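Local atomic coordinates of PHD-type domain-containing protein (Chaetomium thermophilum, PDB entry 6VHF), a protein that belongs, as Cfp1, to the histone H3K4 methyltransferase complex COMPASS, this chain being its RbBP5-interacting domain, which carries a non-canonical zinc finger. Residues S21-I24 against A25-R28; C27-M30 against L31-I34; L144-K147 against T148-D152; L156-Q159 against I160-L164; E165-Q168 against R169-G173. All blocks are in the same frame, centred on the assembly; numbering follows the deposited sequence.

Interaction 1. Residues S21-I24 against A25-R28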
loop_
_atom_site.group_PDB
_atom_site.type_symbol
_atom_site.label_atom_id
_atom_site.label_comp_id
_atom_site.label_asym_id
_atom_site.label_seq_id
_atom_site.Cartn_x
_atom_site.Cartn_y
_atom_site.Cartn_z
ATOM N N SER A 21 -0.889 -2.558 -10.580
ATOM C CA SER A 21 -2.304 -2.664 -10.237
ATOM C C SER A 21 -2.529 -3.646 -9.094
ATOM O O SER A 21 -3.346 -3.385 -8.195
ATOM C CB SER A 21 -3.119 -3.066 -11.455
ATOM O OG SER A 21 -3.027 -2.034 -12.408
ATOM N N GLU A 22 -1.807 -4.774 -9.109
ATOM C CA GLU A 22 -1.865 -5.716 -7.996
ATOM C C GLU A 22 -1.334 -5.088 -6.707
ATOM O O GLU A 22 -1.875 -5.327 -5.621
ATOM C CB GLU A 22 -1.089 -6.981 -8.354
ATOM C CG GLU A 22 -1.784 -7.832 -9.422
ATOM C CD GLU A 22 -0.818 -8.647 -10.285
ATOM O OE1 GLU A 22 -1.220 -9.028 -11.409
ATOM O OE2 GLU A 22 0.337 -8.912 -9.853
ATOM N N GLN A 23 -0.289 -4.263 -6.801
ATOM C CA GLN A 23 0.169 -3.578 -5.594
ATOM C C GLN A 23 -0.893 -2.607 -5.063
ATOM O O GLN A 23 -1.044 -2.443 -3.841
ATOM C CB GLN A 23 1.483 -2.846 -5.867
ATOM C CG GLN A 23 2.177 -2.277 -4.613
ATOM C CD GLN A 23 2.475 -3.338 -3.546
ATOM O OE1 GLN A 23 2.408 -4.534 -3.807
ATOM N NE2 GLN A 23 2.794 -2.893 -2.337
ATOM N N ILE A 24 -1.632 -1.948 -5.957
ATOM C CA ILE A 24 -2.673 -1.035 -5.498
ATOM C C ILE A 24 -3.779 -1.810 -4.799
ATOM O O ILE A 24 -4.288 -1.376 -3.752
ATOM C CB ILE A 24 -3.208 -0.196 -6.666
ATOM C CG1 ILE A 24 -2.217 0.931 -7.011
ATOM C CG2 ILE A 24 -4.587 0.353 -6.338
ATOM C CD1 ILE A 24 -2.529 1.717 -8.305
ATOM N N ALA A 25 -4.163 -2.965 -5.359
ATOM C CA ALA A 25 -5.119 -3.848 -4.691
ATOM C C ALA A 25 -4.641 -4.225 -3.292
ATOM O O ALA A 25 -5.415 -4.162 -2.317
ATOM C CB ALA A 25 -5.351 -5.108 -5.527
ATOM N N LEU A 26 -3.369 -4.614 -3.169
ATOM C CA LEU A 26 -2.823 -4.904 -1.847
ATOM C C LEU A 26 -3.000 -3.709 -0.921
ATOM O O LEU A 26 -3.384 -3.877 0.237
ATOM C CB LEU A 26 -1.348 -5.295 -1.941
ATOM C CG LEU A 26 -0.631 -5.529 -0.610
ATOM C CD1 LEU A 26 -1.450 -6.468 0.293
ATOM C CD2 LEU A 26 0.777 -6.072 -0.802
ATOM N N CYS A 27 -2.768 -2.495 -1.441
ATOM C CA CYS A 27 -2.873 -1.274 -0.653
ATOM C C CYS A 27 -4.298 -1.040 -0.163
ATOM O O CYS A 27 -4.508 -0.599 0.977
ATOM C CB CYS A 27 -2.397 -0.079 -1.479
ATOM S SG CYS A 27 -0.587 0.120 -1.589
ATOM N N ARG A 28 -5.289 -1.317 -1.015
ATOM C CA ARG A 28 -6.669 -1.146 -0.587
ATOM C C ARG A 28 -6.995 -2.086 0.567
ATOM O O ARG A 28 -7.733 -1.716 1.478
ATOM C CB ARG A 28 -7.632 -1.368 -1.759
ATOM C CG ARG A 28 -7.391 -0.429 -2.936
ATOM C CD ARG A 28 -8.585 -0.284 -3.890
ATOM N NE ARG A 28 -8.183 0.509 -5.055
ATOM C CZ ARG A 28 -8.255 1.838 -5.120
ATOM N NH1 ARG A 28 -8.721 2.509 -4.080
ATOM N NH2 ARG A 28 -7.851 2.503 -6.214
#
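Two successive turns of the long helix 4-46 meet here, and I24 and R28, one turn apart, form one of its two side-chain pairs. The two side chains lie side by side and point the same way. The CG2 branch of I24 touches the end of R28, standing 3.8 Å from NE and 3.9 Å from NH2, with the methyl set obliquely to the guanidinium. The torsion about CA-CB of I24 (chi1 -77°) places CG1 beside the backbone N and leaves CG2 anti to that nitrogen, on the flank where the extended R28 chain runs by. Nearer the backbone, CG of R28 rests 3.3 Å from the carbonyl O of I24, the same oxygen that accepts the R28 N-H at 2.9 Å. The other three carbonyls of 21-24 bond likewise to the amides of A25, L26 and C27, four residues on. Q23 and L26 form a second side-chain pair, also alongside each other. OE1 of Q23 lies 3.7 Å from the CD2 methyl of L26, a van der Waals touch; Q23 comes there because its CG stands anti to the backbone N (chi1 -171°) and the chain bends at the next bond (chi2 57°). NE2 of Q23 hydrogen-bonds to OG of S73. Q23, L26 and C27 face helix 64-77, where Q23 meets F72 and L76, L26 meets A69 and C27 meets S73. I24 packs on L156 of helix 141-177, which Q23 also touches, while C27 meets I153 there, so the turn is wedged between the two other helices.

Interaction 2. Residues C27-M30 against L31-I34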
loop_
_atom_site.group_PDB
_atom_site.type_symbol
_atom_site.label_atom_id
_atom_site.label_comp_id
_atom_site.label_asym_id
_atom_site.label_seq_id
_atom_site.Cartn_x
_atom_site.Cartn_y
_atom_site.Cartn_z
ATOM N N CYS A 27 -2.768 -2.495 -1.441
ATOM C CA CYS A 27 -2.873 -1.274 -0.653
ATOM C C CYS A 27 -4.298 -1.040 -0.163
ATOM O O CYS A 27 -4.508 -0.599 0.977
ATOM C CB CYS A 27 -2.397 -0.079 -1.479
ATOM S SG CYS A 27 -0.587 0.120 -1.589
ATOM N N ARG A 28 -5.289 -1.317 -1.015
ATOM C CA ARG A 28 -6.669 -1.146 -0.587
ATOM C C ARG A 28 -6.995 -2.086 0.567
ATOM O O ARG A 28 -7.733 -1.716 1.478
ATOM C CB ARG A 28 -7.632 -1.368 -1.759
ATOM C CG ARG A 28 -7.391 -0.429 -2.936
ATOM C CD ARG A 28 -8.585 -0.284 -3.890
ATOM N NE ARG A 28 -8.183 0.509 -5.055
ATOM C CZ ARG A 28 -8.255 1.838 -5.120
ATOM N NH1 ARG A 28 -8.721 2.509 -4.080
ATOM N NH2 ARG A 28 -7.851 2.503 -6.214
ATOM N N GLN A 29 -6.432 -3.296 0.549
ATOM C CA GLN A 29 -6.615 -4.249 1.634
ATOM C C GLN A 29 -5.869 -3.832 2.888
ATOM O O GLN A 29 -6.331 -4.122 3.998
ATOM C CB GLN A 29 -6.149 -5.633 1.210
ATOM C CG GLN A 29 -7.062 -6.275 0.206
ATOM C CD GLN A 29 -6.493 -7.561 -0.325
ATOM O OE1 GLN A 29 -6.531 -7.813 -1.522
ATOM N NE2 GLN A 29 -5.947 -8.386 0.570
ATOM N N MET A 30 -4.716 -3.170 2.747
ATOM C CA MET A 30 -4.102 -2.579 3.929
ATOM C C MET A 30 -5.023 -1.526 4.539
ATOM O O MET A 30 -5.135 -1.422 5.769
ATOM C CB MET A 30 -2.736 -1.988 3.581
ATOM C CG MET A 30 -1.699 -3.023 3.111
ATOM S SD MET A 30 -1.301 -4.273 4.381
ATOM C CE MET A 30 -2.467 -5.601 4.053
ATOM N N LEU A 31 -5.733 -0.766 3.702
ATOM C CA LEU A 31 -6.681 0.190 4.254
ATOM C C LEU A 31 -7.792 -0.520 5.019
ATOM O O LEU A 31 -8.215 -0.047 6.075
ATOM C CB LEU A 31 -7.248 1.094 3.169
ATOM C CG LEU A 31 -6.188 2.052 2.605
ATOM C CD1 LEU A 31 -6.638 2.736 1.306
ATOM C CD2 LEU A 31 -5.776 3.077 3.647
ATOM N N GLN A 32 -8.252 -1.673 4.537
ATOM C CA GLN A 32 -9.254 -2.405 5.311
ATOM C C GLN A 32 -8.672 -2.904 6.623
ATOM O O GLN A 32 -9.325 -2.816 7.676
ATOM C CB GLN A 32 -9.807 -3.583 4.520
ATOM C CG GLN A 32 -10.440 -3.231 3.188
ATOM C CD GLN A 32 -11.150 -4.430 2.595
ATOM O OE1 GLN A 32 -10.560 -5.203 1.849
ATOM N NE2 GLN A 32 -12.412 -4.608 2.955
ATOM N N LEU A 33 -7.454 -3.445 6.579
ATOM C CA LEU A 33 -6.793 -3.893 7.801
ATOM C C LEU A 33 -6.702 -2.761 8.818
ATOM O O LEU A 33 -7.012 -2.943 10.000
ATOM C CB LEU A 33 -5.403 -4.425 7.461
ATOM C CG LEU A 33 -4.513 -4.856 8.620
ATOM C CD1 LEU A 33 -5.142 -6.033 9.359
ATOM C CD2 LEU A 33 -3.102 -5.204 8.114
ATOM N N ILE A 34 -6.286 -1.576 8.368
ATOM C CA ILE A 34 -6.220 -0.422 9.258
ATOM C C ILE A 34 -7.603 -0.096 9.808
ATOM O O ILE A 34 -7.768 0.170 11.006
ATOM C CB ILE A 34 -5.614 0.780 8.522
ATOM C CG1 ILE A 34 -4.183 0.477 8.074
ATOM C CG2 ILE A 34 -5.620 2.001 9.413
ATOM C CD1 ILE A 34 -3.645 1.529 7.095
#
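M30 and L33 make the apolar contact of this double turn of helix 4-46: the CE methyl of M30 approaches CD2 of L33 at 4.1 Å, the two side chains lying side by side. The M30 chain folds twice on the way, at chi2 (-62°) and again about CG-SD, which brings CE round to the flank where L33 runs. Other carbons lie against carbonyl oxygens one turn back. CG1 of I34 sits 3.1 Å from O of M30, and CG of L31 is 3.5 Å from O of C27. The polar pair is Q29 with Q32 on the outer side, where OE1 of Q32 comes within 4.0 Å of CG of Q29. Their amide planes stand 85° apart, and the touch is between an oxygen and an aliphatic carbon. Beneath all of these runs the backbone ladder: the amides of L31, Q32, L33 and I34 bond in turn to the oxygens of C27, R28, Q29 and M30, the last at 2.8 Å. M30 is covered by T65, V66 and A69 of helix 64-77, while L31 and I34 meet V149 and L145 of helix 141-177. Apolar residues recurring at steps of three and four along one flank, with glutamines and an arginine on the other, are characteristic of an amphipathic helix packed into an alpha-helical bundle.

Interaction 3. Residues L144-K147 against T148-D152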
loop_
_atom_site.group_PDB
_atom_site.type_symbol
_atom_site.label_atom_id
_atom_site.label_comp_id
_atom_site.label_asym_id
_atom_site.label_seq_id
_atom_site.Cartn_x
_atom_site.Cartn_y
_atom_site.Cartn_z
ATOM N N LEU A 144 -1.668 8.126 10.414
ATOM C CA LEU A 144 -0.434 8.120 9.647
ATOM C C LEU A 144 -0.366 6.948 8.670
ATOM O O LEU A 144 -0.003 7.139 7.506
ATOM C CB LEU A 144 0.764 8.131 10.589
ATOM C CG LEU A 144 0.826 9.426 11.411
ATOM C CD1 LEU A 144 2.172 9.594 12.100
ATOM C CD2 LEU A 144 0.525 10.641 10.548
ATOM N N LEU A 145 -0.705 5.735 9.119
ATOM C CA LEU A 145 -0.731 4.576 8.230
ATOM C C LEU A 145 -1.765 4.745 7.123
ATOM O O LEU A 145 -1.533 4.328 5.979
ATOM C CB LEU A 145 -1.037 3.302 9.021
ATOM C CG LEU A 145 -0.086 2.700 10.058
ATOM C CD1 LEU A 145 -0.576 1.308 10.473
ATOM C CD2 LEU A 145 1.321 2.631 9.505
ATOM N N THR A 146 -2.937 5.306 7.455
ATOM C CA THR A 146 -3.905 5.651 6.420
ATOM C C THR A 146 -3.281 6.573 5.377
ATOM O O THR A 146 -3.434 6.360 4.168
ATOM C CB THR A 146 -5.136 6.309 7.042
ATOM O OG1 THR A 146 -5.916 5.327 7.736
ATOM C CG2 THR A 146 -5.994 6.991 5.968
ATOM N N LYS A 147 -2.556 7.595 5.837
ATOM C CA LYS A 147 -1.951 8.575 4.944
ATOM C C LYS A 147 -0.872 7.943 4.073
ATOM O O LYS A 147 -0.785 8.233 2.871
ATOM C CB LYS A 147 -1.380 9.730 5.775
ATOM C CG LYS A 147 -0.605 10.785 5.003
ATOM C CD LYS A 147 -0.217 11.985 5.877
ATOM C CE LYS A 147 1.266 12.339 5.712
ATOM N NZ LYS A 147 1.741 12.206 4.285
ATOM N N THR A 148 -0.043 7.068 4.650
ATOM C CA THR A 148 0.979 6.410 3.844
ATOM C C THR A 148 0.355 5.582 2.729
ATOM O O THR A 148 0.760 5.685 1.563
ATOM C CB THR A 148 1.848 5.512 4.713
ATOM O OG1 THR A 148 2.375 6.271 5.803
ATOM C CG2 THR A 148 2.988 4.947 3.878
ATOM N N VAL A 149 -0.630 4.742 3.074
ATOM C CA VAL A 149 -1.162 3.784 2.113
ATOM C C VAL A 149 -1.935 4.506 1.019
ATOM O O VAL A 149 -1.735 4.243 -0.171
ATOM C CB VAL A 149 -2.019 2.720 2.822
ATOM C CG1 VAL A 149 -2.641 1.786 1.802
ATOM C CG2 VAL A 149 -1.150 1.920 3.789
ATOM N N ARG A 150 -2.805 5.448 1.396
ATOM C CA ARG A 150 -3.454 6.270 0.379
ATOM C C ARG A 150 -2.427 6.986 -0.493
ATOM O O ARG A 150 -2.655 7.190 -1.692
ATOM C CB ARG A 150 -4.399 7.284 1.021
ATOM C CG ARG A 150 -5.701 6.673 1.495
ATOM C CD ARG A 150 -6.627 7.702 2.117
ATOM N NE ARG A 150 -6.993 8.759 1.178
ATOM C CZ ARG A 150 -7.990 8.661 0.301
ATOM N NH1 ARG A 150 -8.707 7.547 0.248
ATOM N NH2 ARG A 150 -8.268 9.665 -0.526
ATOM N N HIS A 151 -1.296 7.394 0.092
ATOM C CA HIS A 151 -0.292 8.084 -0.705
ATOM C C HIS A 151 0.343 7.125 -1.706
ATOM O O HIS A 151 0.585 7.494 -2.861
ATOM C CB HIS A 151 0.773 8.723 0.194
ATOM C CG HIS A 151 1.835 9.462 -0.565
ATOM N ND1 HIS A 151 1.586 10.645 -1.234
ATOM C CD2 HIS A 151 3.141 9.171 -0.790
ATOM C CE1 HIS A 151 2.698 11.060 -1.820
ATOM N NE2 HIS A 151 3.656 10.184 -1.563
ATOM N N ASP A 152 0.589 5.881 -1.281
ATOM C CA ASP A 152 1.180 4.890 -2.164
ATOM C C ASP A 152 0.256 4.556 -3.327
ATOM O O ASP A 152 0.729 4.340 -4.459
ATOM C CB ASP A 152 1.540 3.636 -1.370
ATOM C CG ASP A 152 2.703 3.870 -0.387
ATOM O OD1 ASP A 152 3.414 4.897 -0.507
ATOM O OD2 ASP A 152 2.909 3.014 0.503
#
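T148 reaches back one turn of helix 141-177 to L144, and its side chain can be followed atom by atom. CB lies 3.7 Å from the carbonyl O of L144. The hydroxyl OG1, set beside its own backbone N (chi1 -54°), gives a hydrogen bond of 3.1 Å to that same oxygen, coming from above the carbonyl plane, 40° out of it. The backbone N of T148 bonds to O of L144 as well, at 2.9 Å and closer to the plane, so the oxygen is gripped by two donors from one residue. The branch methyl CG2 points the other way, anti to the backbone N. A valine here would put a methyl in place of the hydroxyl and would probably leave L144 O held by the amide alone, with a carbon pressed against it. V149 brings CG2 to 3.3 Å from O of L145. T146 and R150 lie alongside each other, CG2 of T146 meeting CD of R150 at 4.0 Å, while OG1 of T146 bonds to O of G142. T148 touches H70 of helix 64-77, and V149 faces L31 of helix 4-46. A threonine hydroxyl folded back onto the carbonyl four residues earlier is a classic way for this residue to satisfy its polar group inside an alpha-helix, and here the motif occurs at both T146 and T148.

Interaction 4. Residues L156-Q159 against I160-L164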
loop_
_atom_site.group_PDB
_atom_site.type_symbol
_atom_site.label_atom_id
_atom_site.label_comp_id
_atom_site.label_asym_id
_atom_site.label_seq_id
_atom_site.Cartn_x
_atom_site.Cartn_y
_atom_site.Cartn_z
ATOM N N LEU A 156 1.592 4.878 -7.073
ATOM C CA LEU A 156 1.511 3.729 -7.965
ATOM C C LEU A 156 0.655 4.028 -9.188
ATOM O O LEU A 156 0.981 3.587 -10.293
ATOM C CB LEU A 156 0.945 2.525 -7.210
ATOM C CG LEU A 156 1.792 1.972 -6.068
ATOM C CD1 LEU A 156 0.916 1.159 -5.079
ATOM C CD2 LEU A 156 2.938 1.152 -6.595
ATOM N N ALA A 157 -0.467 4.747 -9.008
ATOM C CA ALA A 157 -1.298 5.100 -10.158
ATOM C C ALA A 157 -0.579 6.080 -11.077
ATOM O O ALA A 157 -0.702 5.986 -12.301
ATOM C CB ALA A 157 -2.647 5.676 -9.705
ATOM N N LEU A 158 0.163 7.034 -10.507
ATOM C CA LEU A 158 1.013 7.912 -11.306
ATOM C C LEU A 158 1.996 7.104 -12.152
ATOM O O LEU A 158 2.141 7.345 -13.357
ATOM C CB LEU A 158 1.769 8.866 -10.388
ATOM C CG LEU A 158 2.681 9.947 -10.968
ATOM C CD1 LEU A 158 2.639 11.140 -10.024
ATOM C CD2 LEU A 158 4.127 9.453 -11.154
ATOM N N GLN A 159 2.686 6.142 -11.528
ATOM C CA GLN A 159 3.594 5.268 -12.264
ATOM C C GLN A 159 2.891 4.571 -13.427
ATOM O O GLN A 159 3.447 4.477 -14.523
ATOM C CB GLN A 159 4.212 4.232 -11.326
ATOM C CG GLN A 159 5.115 4.826 -10.250
ATOM C CD GLN A 159 6.461 5.307 -10.799
ATOM O OE1 GLN A 159 7.430 4.546 -10.858
ATOM N NE2 GLN A 159 6.524 6.578 -11.195
ATOM N N ILE A 160 1.665 4.082 -13.217
ATOM C CA ILE A 160 0.966 3.445 -14.330
ATOM C C ILE A 160 0.789 4.436 -15.476
ATOM O O ILE A 160 1.012 4.102 -16.650
ATOM C CB ILE A 160 -0.378 2.854 -13.866
ATOM C CG1 ILE A 160 -0.168 1.518 -13.146
ATOM C CG2 ILE A 160 -1.331 2.675 -15.048
ATOM C CD1 ILE A 160 -1.402 1.076 -12.250
ATOM N N ARG A 161 0.415 5.680 -15.155
ATOM C CA ARG A 161 0.199 6.672 -16.203
ATOM C C ARG A 161 1.489 6.991 -16.946
ATOM O O ARG A 161 1.474 7.187 -18.166
ATOM C CB ARG A 161 -0.394 7.950 -15.616
ATOM C CG ARG A 161 -1.837 7.806 -15.160
ATOM C CD ARG A 161 -2.449 9.192 -14.934
ATOM N NE ARG A 161 -1.827 9.874 -13.804
ATOM C CZ ARG A 161 -2.188 9.639 -12.544
ATOM N NH1 ARG A 161 -3.135 8.745 -12.316
ATOM N NH2 ARG A 161 -1.599 10.275 -11.525
ATOM N N GLU A 162 2.612 7.074 -16.232
ATOM C CA GLU A 162 3.867 7.308 -16.927
ATOM C C GLU A 162 4.167 6.164 -17.880
ATOM O O GLU A 162 4.632 6.391 -19.007
ATOM C CB GLU A 162 5.004 7.509 -15.928
ATOM C CG GLU A 162 4.913 8.826 -15.153
ATOM C CD GLU A 162 6.068 9.031 -14.182
ATOM O OE1 GLU A 162 6.472 10.199 -13.954
ATOM O OE2 GLU A 162 6.566 8.017 -13.646
ATOM N N LEU A 163 3.871 4.927 -17.464
ATOM C CA LEU A 163 4.100 3.782 -18.344
ATOM C C LEU A 163 3.180 3.806 -19.557
ATOM O O LEU A 163 3.608 3.464 -20.670
ATOM C CB LEU A 163 3.944 2.476 -17.575
ATOM C CG LEU A 163 4.991 2.311 -16.478
ATOM C CD1 LEU A 163 4.627 1.156 -15.601
ATOM C CD2 LEU A 163 6.371 2.126 -17.072
ATOM N N LEU A 164 1.915 4.201 -19.376
ATOM C CA LEU A 164 1.032 4.320 -20.538
ATOM C C LEU A 164 1.519 5.417 -21.478
ATOM O O LEU A 164 1.468 5.268 -22.708
ATOM C CB LEU A 164 -0.407 4.593 -20.094
ATOM C CG LEU A 164 -1.128 3.401 -19.430
ATOM C CD1 LEU A 164 -2.301 3.896 -18.608
ATOM C CD2 LEU A 164 -1.592 2.346 -20.466
#
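Local contacts between neighbouring turns of helix 141-177 join L158 and Q159 to R161 and E162, the last two at the surface of the bundle. The guanidinium of R161 lies back over the preceding turn: its face covers O of A157 and CA of L158, both offset toward the rim, with NH2 3.5 Å from CA of L158. A bend about CG-CD (chi3 -67°) folds the arginine down in this way. O of A157 accepts the backbone N of R161 at 3.1 Å, while NH1 passes above at 3.7 Å without bonding to it. E162 stands near two side chains. CD2 of L158 meets its carboxylate carbon CD at 3.6 Å, the leucine methyl lying close to both oxygens. From the other side chain, NE2 of Q159 comes to 2.8 Å from OE2, yet the angle at the amide hydrogens is poor and the pair is no hydrogen bond; the amide and carboxylate planes are turned 57° from each other. Q159 gets there through a fold at chi2 (-74°), and it also touches Q77 of helix 64-77. On the flank turned to helix 4-46, CG of L163 rests 3.3 Å from O of Q159 and CG1 of I160 3.7 Å from O of L156. L156 meets I24, and L163 meets T16 and L20, all of that helix. Aliphatic groups face helix 4-46, while at the surface the R161 guanidinium lies over a backbone carbonyl and NE2 of Q159 lies by the E162 carboxylate, where attraction probably helps without the direction of a proper bond.

Interaction 5. Residues E165-Q168 against R169-G173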
loop_
_atom_site.group_PDB
_atom_site.type_symbol
_atom_site.label_atom_id
_atom_site.label_comp_id
_atom_site.label_asym_id
_atom_site.label_seq_id
_atom_site.Cartn_x
_atom_site.Cartn_y
_atom_site.Cartn_z
ATOM N N GLU A 165 2.009 6.520 -20.918
ATOM C CA GLU A 165 2.569 7.554 -21.761
ATOM C C GLU A 165 3.780 7.038 -22.543
ATOM O O GLU A 165 3.860 7.250 -23.760
ATOM C CB GLU A 165 2.902 8.770 -20.904
ATOM C CG GLU A 165 4.025 9.621 -21.440
ATOM C CD GLU A 165 3.589 10.634 -22.484
ATOM O OE1 GLU A 165 4.459 11.444 -22.888
ATOM O OE2 GLU A 165 2.404 10.606 -22.886
ATOM N N ALA A 166 4.686 6.313 -21.881
ATOM C CA ALA A 166 5.856 5.780 -22.566
ATOM C C ALA A 166 5.461 4.756 -23.632
ATOM O O ALA A 166 6.050 4.725 -24.723
ATOM C CB ALA A 166 6.809 5.168 -21.543
ATOM N N GLU A 167 4.473 3.906 -23.336
ATOM C CA GLU A 167 3.975 2.982 -24.349
ATOM C C GLU A 167 3.491 3.734 -25.575
ATOM O O GLU A 167 3.847 3.385 -26.706
ATOM C CB GLU A 167 2.855 2.108 -23.785
ATOM C CG GLU A 167 3.366 1.067 -22.846
ATOM C CD GLU A 167 2.287 0.457 -21.981
ATOM O OE1 GLU A 167 2.634 0.049 -20.865
ATOM O OE2 GLU A 167 1.105 0.373 -22.400
ATOM N N GLN A 168 2.675 4.776 -25.370
ATOM C CA GLN A 168 2.231 5.580 -26.502
ATOM C C GLN A 168 3.409 6.211 -27.236
ATOM O O GLN A 168 3.366 6.351 -28.465
ATOM C CB GLN A 168 1.231 6.646 -26.055
ATOM C CG GLN A 168 0.967 7.747 -27.084
ATOM C CD GLN A 168 0.275 7.264 -28.366
ATOM O OE1 GLN A 168 0.096 6.065 -28.594
ATOM N NE2 GLN A 168 -0.102 8.215 -29.217
ATOM N N ARG A 169 4.484 6.556 -26.516
ATOM C CA ARG A 169 5.646 7.147 -27.174
ATOM C C ARG A 169 6.368 6.129 -28.049
ATOM O O ARG A 169 6.763 6.449 -29.177
ATOM C CB ARG A 169 6.598 7.745 -26.141
ATOM C CG ARG A 169 6.470 9.265 -25.999
ATOM C CD ARG A 169 6.961 9.729 -24.652
ATOM N NE ARG A 169 8.123 8.953 -24.230
ATOM C CZ ARG A 169 8.389 8.640 -22.965
ATOM N NH1 ARG A 169 7.561 9.026 -22.002
ATOM N NH2 ARG A 169 9.469 7.923 -22.667
ATOM N N VAL A 170 6.554 4.902 -27.558
ATOM C CA VAL A 170 7.188 3.874 -28.378
ATOM C C VAL A 170 6.369 3.615 -29.643
ATOM O O VAL A 170 6.900 3.641 -30.764
ATOM C CB VAL A 170 7.405 2.592 -27.563
ATOM C CG1 VAL A 170 7.708 1.424 -28.484
ATOM C CG2 VAL A 170 8.537 2.797 -26.556
ATOM N N ARG A 171 5.061 3.390 -29.488
ATOM C CA ARG A 171 4.212 3.189 -30.660
ATOM C C ARG A 171 4.250 4.396 -31.595
ATOM O O ARG A 171 4.202 4.234 -32.822
ATOM C CB ARG A 171 2.774 2.892 -30.246
ATOM C CG ARG A 171 2.560 1.562 -29.538
ATOM C CD ARG A 171 1.081 1.326 -29.377
ATOM N NE ARG A 171 0.424 2.482 -28.763
ATOM C CZ ARG A 171 0.106 2.566 -27.468
ATOM N NH1 ARG A 171 0.400 1.558 -26.652
ATOM N NH2 ARG A 171 -0.493 3.659 -26.986
ATOM N N ASP A 172 4.328 5.614 -31.037
ATOM C CA ASP A 172 4.508 6.804 -31.870
ATOM C C ASP A 172 5.821 6.747 -32.652
ATOM O O ASP A 172 5.866 7.131 -33.826
ATOM C CB ASP A 172 4.467 8.074 -31.020
ATOM C CG ASP A 172 3.059 8.458 -30.593
ATOM O OD1 ASP A 172 2.085 7.996 -31.234
ATOM O OD2 ASP A 172 2.933 9.235 -29.615
ATOM N N GLY A 173 6.904 6.291 -32.014
ATOM C CA GLY A 173 8.180 6.209 -32.710
ATOM C C GLY A 173 8.154 5.221 -33.861
ATOM O O GLY A 173 8.692 5.492 -34.939
HETATM O O HOH W 1 -0.831 1.554 -23.960
#
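The Q168 side chain lies between R171 and D172, bonding to the first, near the C-terminal end of helix 141-177, a run of alpha-helix with charged side chains. Its OE1 accepts NH2 of R171 at 3.0 Å, a bent bond (N-H...O 144°) with the oxygen 24° out of the guanidinium plane. The glutamine leaves the helix with CG anti to the backbone N (chi1 166°) and bends at chi2, turning its amide toward the next turn. There NE2 comes to 3.0 Å from OD1 of D172, but the angle is too poor for a hydrogen bond. The backbone O of Q168 is satisfied by D172 N at 2.8 Å. An alanine here would take away the acceptor of R171 NH2 and would probably leave that end of the guanidinium freer to turn, with D172 missing its amide neighbour. Through its other terminal nitrogen, NH1, R171 donates to a water at 3.0 Å lying in the guanidinium plane, and this water gives a hydrogen to OE2 of E167 at 2.8 Å, so the two charges are joined through solvent, not directly. E167 OE1 is taken by S13 and by a salt bridge to R17 of helix 4-46, which also covers V170 with E6, E9 and L10. E165 and R169 are looser: OE1 and NH1 stand 4.0 Å apart, beyond a salt bridge, and OE1 rests instead against the CD carbon of R169. The R171 guanidinium lies across the preceding turn, with the carbonyl O of E167 3.8 Å above its plane and over its centre.

In the fold
Interactions 1 and 2 are successive turns of helix 4-46, sharing C27 and R28, with centres 9 Å apart; interactions 3, 4 and 5 follow one another along helix 141-177. Contacts between the two helices include I24 CG1 on L156 CB at 3.5 Å (interactions 1 and 4), C27 O on V149 CG1 at 3.1 Å (interactions 1 and 2 with 3), and L31 CG on V149 CG1 at 3.6 Å and I34 CD1 on L145 O at 3.7 Å (interactions 2 and 3). Interactions 2 and 3 lie nearest the zinc bound by C57, C130, C135 and H138: the side chains of I34 and L145 are about 13 and 11 Å from it. Interaction 5 is farthest along, its centre 34 Å from that of interaction 2.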